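Local atomic coordinates of mandelate racemase/muconate lactonizing enzyme family protein (Sorangium cellulosum, PDB entry 3S5S), a protein that belongs to the mandelate racemase/muconate lactonizing enzyme family of the enolase superfamily, pairing an alpha+beta N-terminal domain with a barrel-like C-terminal domain. Residues N35-V40 / L47-A52; V225-W230 / S249-E254. One frame throughout, in Å; residues are numbered along the deposited sequence.

Interaction 1: residues N35-V40 / L47-A52; sequences NLLVTV and LGFGEA
Strands 35-40 and 47-52 pair as the two arms of an antiparallel beta hairpin, from Leu-36 opposite Ala-52 to Val-40 opposite Gly-48, their axes 4.6 Å apart at closest approach. The hairpin belongs to the antiparallel sheet of the N-terminal domain, in which 47-52 is an edge strand and strand 7-25 adjoins strand 28-42 on its other side. Leu-36, Val-38 and Val-40 each exchange two backbone hydrogen bonds with Ala-52, Gly-50 and Gly-48; the shortest runs from Gly-48 N to Val-40 O at 2.7 Å. Their face of the sheet carries small partners: two glycines and Ala-52, whose CB lies 4.0 Å from Leu-36 CB. Helix 101-117 packs here, Ala-106 touching Val-38 and Ala-52 while Ala-110 meets Val-40. Leu-37, Thr-39, Phe-49 and Glu-51 occupy the other face. Thr-39 and Phe-49 run side by side in the same direction, and the threonine methyl CG2 approaches ring atom CE1 of Phe-49 to 3.6 Å. Leu-37 CD1 reaches the other end of this small apolar patch, 4.4 Å from Phe-49 CD1, and Leu-304 of helix 303-316 touches Leu-37, Phe-49 and Glu-51. Glu-51 rises from this face with CG anti to the backbone N (chi1 166°) and the chain extended beyond it, its carboxylate beside the Asn-35 amide. Glu-51 OE1 is hydrogen-bonded to Ser-302 OG and Ala-305 N while OE2 faces Asn-35, which engages both oxygens and ties this buried group to the C-terminal domain. Asn-35 ND2 also donates to Val-300 O, further fixing the amide. The two flat groups are turned 52° apart, and Asn-35 ND2 meets the anti lone pair of Glu-51 OE2 at 2.7 Å, the oxygen lying close to the amide plane.

Interaction 2: residues V225-W230 / S249-E254; sequences VPRDDW and SAASAE
Arg-227 lies along Ser-249 where two loops of the barrel-like C-terminal domain meet: one follows strand 217-222, the other strand 244-246, adjacent parallel strands of the barrel sheet. Pro-226 to Asp-229 form a type I beta turn, closed by a hydrogen bond from Asp-229 N to Pro-226 O. The arginine leaves this turn with CG anti to the backbone N (chi1 -175°) and stays extended to NE, which lays its methylene CG alongside Ser-249, 3.8 Å from Ser-249 OG. Beyond it the guanidinium comes obliquely to the backbone of Ser-249, with Arg-227 NH1 3.8 Å from Ser-249 C, and the same NH1 comes within 3.9 Å of Ala-251 CB. NH1 is held from beyond the contact by a hydrogen bond to Glu-248 O and a salt bridge to Asp-255, whose OD2 also accepts from the backbone N of Ala-251 and Ser-252. Trp-230, opening helix 230-239, places indole atom CH2 4.2 Å from Ser-249 O, oblique to the ring; Arg-258 of helix 253-261 makes a cation-pi contact with the indole. Ser-249 OG, anti to its own carbonyl carbon, lies beside the beta turn and gives Arg-227 O a weak hydrogen bond of 3.3 Å.

In the fold
Interaction 1 lies in the N-terminal domain and interaction 2 in the C-terminal one, their centres about 28 Å apart with no shared element. Both are largely buried, yet they differ in kind. The hairpin 35-40/47-52 rests on regular backbone pairing, with an apolar patch and one buried amide-carboxylate pair that looks toward residues 300-305 of the other domain. The contact 225-230/249-254 joins two loops instead, with one weak direct hydrogen bond; an arginine at its partly exposed border is tied mainly to neighbours beyond the pair. The 249-254 segment also reaches the second subunit, where Ala-253 and Glu-254 pack on Ala-289 of that chain, whereas no other chain touches the hairpin strands.

Interaction 1: residues N35-V40 / L47-A52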
loop_
_atom_site.group_PDB
_atom_site.type_symbol
_atom_site.label_atom_id
_atom_site.label_comp_id
_atom_site.label_asym_id
_atom_site.label_seq_id
_atom_site.Cartn_x
_atom_site.Cartn_y
_atom_site.Cartn_z
ATOM N N ASN A 35 8.355 20.250 18.437
ATOM C CA ASN A 35 8.608 19.177 17.512
ATOM C C ASN A 35 10.100 18.759 17.528
ATOM O O ASN A 35 10.877 19.213 18.380
ATOM C CB ASN A 35 8.121 19.586 16.120
ATOM C CG ASN A 35 6.602 19.778 16.069
ATOM O OD1 ASN A 35 5.907 19.725 17.100
ATOM N ND2 ASN A 35 6.072 19.994 14.854
ATOM N N LEU A 36 10.468 17.835 16.638
ATOM C CA LEU A 36 11.851 17.442 16.495
ATOM C C LEU A 36 12.169 17.422 15.027
ATOM O O LEU A 36 11.281 17.147 14.179
ATOM C CB LEU A 36 12.108 16.041 17.037
ATOM C CG LEU A 36 11.823 15.805 18.504
ATOM C CD1 LEU A 36 11.895 14.298 18.801
ATOM C CD2 LEU A 36 12.784 16.607 19.365
ATOM N N LEU A 37 13.435 17.691 14.743
ATOM C CA LEU A 37 13.949 17.529 13.398
ATOM C C LEU A 37 14.935 16.362 13.426
ATOM O O LEU A 37 15.902 16.343 14.253
ATOM C CB LEU A 37 14.640 18.820 12.915
ATOM C CG LEU A 37 15.380 18.697 11.579
ATOM C CD1 LEU A 37 14.421 18.577 10.428
ATOM C CD2 LEU A 37 16.347 19.850 11.397
ATOM N N VAL A 38 14.648 15.397 12.555
ATOM C CA VAL A 38 15.460 14.195 12.352
ATOM C C VAL A 38 16.113 14.314 10.997
ATOM O O VAL A 38 15.445 14.577 9.989
ATOM C CB VAL A 38 14.609 12.918 12.402
ATOM C CG1 VAL A 38 15.430 11.732 12.030
ATOM C CG2 VAL A 38 14.060 12.723 13.802
ATOM N N THR A 39 17.425 14.139 10.989
ATOM C CA THR A 39 18.225 14.149 9.769
ATOM C C THR A 39 18.840 12.769 9.648
ATOM O O THR A 39 19.478 12.259 10.570
ATOM C CB THR A 39 19.390 15.186 9.820
ATOM O OG1 THR A 39 18.907 16.470 10.237
ATOM C CG2 THR A 39 20.049 15.362 8.454
ATOM N N VAL A 40 18.656 12.167 8.491
ATOM C CA VAL A 40 19.303 10.911 8.152
ATOM C C VAL A 40 20.355 11.275 7.106
ATOM O O VAL A 40 20.051 11.994 6.152
ATOM C CB VAL A 40 18.224 9.947 7.600
ATOM C CG1 VAL A 40 18.811 8.928 6.653
ATOM C CG2 VAL A 40 17.457 9.296 8.749
ATOM N N LEU A 47 21.394 13.931 2.441
ATOM C CA LEU A 47 20.678 14.185 3.711
ATOM C C LEU A 47 19.198 14.017 3.484
ATOM O O LEU A 47 18.677 14.447 2.456
ATOM C CB LEU A 47 20.992 15.565 4.270
ATOM C CG LEU A 47 22.498 15.808 4.356
ATOM C CD1 LEU A 47 22.803 17.279 4.525
ATOM C CD2 LEU A 47 23.082 15.020 5.498
ATOM N N GLY A 48 18.526 13.356 4.408
ATOM C CA GLY A 48 17.067 13.247 4.329
ATOM C C GLY A 48 16.555 13.838 5.643
ATOM O O GLY A 48 17.212 13.707 6.707
ATOM N N PHE A 49 15.389 14.488 5.558
ATOM C CA PHE A 49 14.826 15.255 6.666
ATOM C C PHE A 49 13.446 14.788 7.064
ATOM O O PHE A 49 12.612 14.556 6.219
ATOM C CB PHE A 49 14.784 16.719 6.264
ATOM C CG PHE A 49 16.130 17.284 5.985
ATOM C CD1 PHE A 49 17.017 17.575 7.042
ATOM C CD2 PHE A 49 16.521 17.547 4.679
ATOM C CE1 PHE A 49 18.305 18.090 6.800
ATOM C CE2 PHE A 49 17.801 18.051 4.414
ATOM C CZ PHE A 49 18.697 18.330 5.480
ATOM N N GLY A 50 13.215 14.627 8.363
ATOM C CA GLY A 50 11.898 14.323 8.835
ATOM C C GLY A 50 11.549 15.121 10.066
ATOM O O GLY A 50 12.424 15.705 10.697
ATOM N N GLU A 51 10.261 15.122 10.407
ATOM C CA GLU A 51 9.695 15.914 11.490
ATOM C C GLU A 51 8.842 15.030 12.422
ATOM O O GLU A 51 7.945 14.322 11.986
ATOM C CB GLU A 51 8.837 17.053 10.900
ATOM C CG GLU A 51 7.935 17.746 11.930
ATOM C CD GLU A 51 7.293 19.016 11.422
ATOM O OE1 GLU A 51 7.376 19.287 10.195
ATOM O OE2 GLU A 51 6.688 19.733 12.265
ATOM N N ALA A 52 9.145 15.061 13.711
ATOM C CA ALA A 52 8.257 14.495 14.724
ATOM C C ALA A 52 7.431 15.632 15.317
ATOM O O ALA A 52 7.964 16.639 15.789
ATOM C CB ALA A 52 9.060 13.760 15.805
#

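Interaction 2: residues V225-W230 / S249-E254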
loop_
_atom_site.group_PDB
_atom_site.type_symbol
_atom_site.label_atom_id
_atom_site.label_comp_id
_atom_site.label_asym_id
_atom_site.label_seq_id
_atom_site.Cartn_x
_atom_site.Cartn_y
_atom_site.Cartn_z
ATOM N N VAL A 225 -17.016 11.485 19.486
ATOM C CA VAL A 225 -16.889 10.778 20.746
ATOM C C VAL A 225 -15.497 10.160 20.914
ATOM O O VAL A 225 -14.717 10.132 19.975
ATOM C CB VAL A 225 -17.981 9.726 20.930
ATOM C CG1 VAL A 225 -19.355 10.399 21.012
ATOM C CG2 VAL A 225 -17.930 8.694 19.831
ATOM N N PRO A 226 -15.176 9.697 22.140
ATOM C CA PRO A 226 -13.831 9.165 22.373
ATOM C C PRO A 226 -13.580 7.859 21.628
ATOM O O PRO A 226 -14.524 7.109 21.332
ATOM C CB PRO A 226 -13.787 8.915 23.894
ATOM C CG PRO A 226 -15.084 9.537 24.489
ATOM C CD PRO A 226 -16.046 9.656 23.353
ATOM N N ARG A 227 -12.288 7.582 21.410
ATOM C CA ARG A 227 -11.809 6.384 20.752
ATOM C C ARG A 227 -12.442 5.070 21.218
ATOM O O ARG A 227 -12.660 4.185 20.391
ATOM C CB ARG A 227 -10.298 6.276 20.852
ATOM C CG ARG A 227 -9.767 5.111 20.070
ATOM C CD ARG A 227 -8.290 4.900 20.217
ATOM N NE ARG A 227 -7.977 3.474 20.048
ATOM C CZ ARG A 227 -7.591 2.897 18.902
ATOM N NH1 ARG A 227 -7.431 3.609 17.793
ATOM N NH2 ARG A 227 -7.348 1.588 18.869
ATOM N N ASP A 228 -12.722 4.893 22.504
ATOM C CA ASP A 228 -13.266 3.591 22.877
ATOM C C ASP A 228 -14.751 3.643 23.270
ATOM O O ASP A 228 -15.243 2.804 24.019
ATOM C CB ASP A 228 -12.320 2.785 23.824
ATOM C CG ASP A 228 -11.148 2.041 23.047
ATOM O OD1 ASP A 228 -10.648 2.527 22.009
ATOM O OD2 ASP A 228 -10.705 0.955 23.469
ATOM N N ASP A 229 -15.453 4.645 22.731
ATOM C CA ASP A 229 -16.923 4.646 22.658
ATOM C C ASP A 229 -17.310 4.248 21.206
ATOM O O ASP A 229 -17.692 5.082 20.375
ATOM C CB ASP A 229 -17.481 6.031 23.052
ATOM C CG ASP A 229 -18.993 6.069 23.063
ATOM O OD1 ASP A 229 -19.585 5.016 22.734
ATOM O OD2 ASP A 229 -19.597 7.128 23.402
ATOM N N TRP A 230 -17.163 2.965 20.900
ATOM C CA TRP A 230 -17.481 2.440 19.571
ATOM C C TRP A 230 -18.974 2.523 19.291
ATOM O O TRP A 230 -19.367 2.730 18.143
ATOM C CB TRP A 230 -16.973 1.007 19.395
ATOM C CG TRP A 230 -15.519 0.989 19.137
ATOM C CD1 TRP A 230 -14.517 1.037 20.066
ATOM C CD2 TRP A 230 -14.874 0.963 17.847
ATOM N NE1 TRP A 230 -13.295 1.031 19.437
ATOM C CE2 TRP A 230 -13.485 1.001 18.079
ATOM C CE3 TRP A 230 -15.343 0.910 16.519
ATOM C CZ2 TRP A 230 -12.546 0.975 17.028
ATOM C CZ3 TRP A 230 -14.425 0.894 15.478
ATOM C CH2 TRP A 230 -13.037 0.924 15.736
ATOM N N SER A 249 -9.946 7.076 16.422
ATOM C CA SER A 249 -10.385 5.664 16.309
ATOM C C SER A 249 -9.749 4.922 15.083
ATOM O O SER A 249 -10.035 3.772 14.827
ATOM C CB SER A 249 -11.920 5.584 16.243
ATOM O OG SER A 249 -12.560 5.724 17.514
ATOM N N ALA A 250 -8.906 5.584 14.307
ATOM C CA ALA A 250 -8.324 4.929 13.141
ATOM C C ALA A 250 -6.836 5.193 13.169
ATOM O O ALA A 250 -6.339 6.134 12.541
ATOM C CB ALA A 250 -8.982 5.442 11.785
ATOM N N ALA A 251 -6.140 4.376 13.949
ATOM C CA ALA A 251 -4.696 4.531 14.106
ATOM C C ALA A 251 -3.936 3.407 13.399
ATOM O O ALA A 251 -2.716 3.543 13.155
ATOM C CB ALA A 251 -4.315 4.601 15.602
ATOM N N SER A 252 -4.637 2.299 13.095
ATOM C CA SER A 252 -4.055 1.242 12.261
ATOM C C SER A 252 -5.013 0.778 11.173
ATOM O O SER A 252 -6.226 0.979 11.274
ATOM C CB SER A 252 -3.641 0.047 13.116
ATOM O OG SER A 252 -4.753 -0.528 13.772
ATOM N N ALA A 253 -4.459 0.118 10.161
ATOM C CA ALA A 253 -5.240 -0.433 9.055
ATOM C C ALA A 253 -6.252 -1.376 9.586
ATOM O O ALA A 253 -7.383 -1.429 9.088
ATOM C CB ALA A 253 -4.351 -1.148 8.074
ATOM N N GLU A 254 -5.845 -2.103 10.610
ATOM C CA GLU A 254 -6.735 -2.894 11.415
ATOM C C GLU A 254 -7.901 -2.127 12.016
ATOM O O GLU A 254 -9.009 -2.621 11.984
ATOM C CB GLU A 254 -5.948 -3.487 12.571
ATOM C CG GLU A 254 -5.657 -4.946 12.515
ATOM C CD GLU A 254 -5.397 -5.480 13.926
ATOM O OE1 GLU A 254 -6.331 -6.077 14.533
ATOM O OE2 GLU A 254 -4.259 -5.257 14.443
#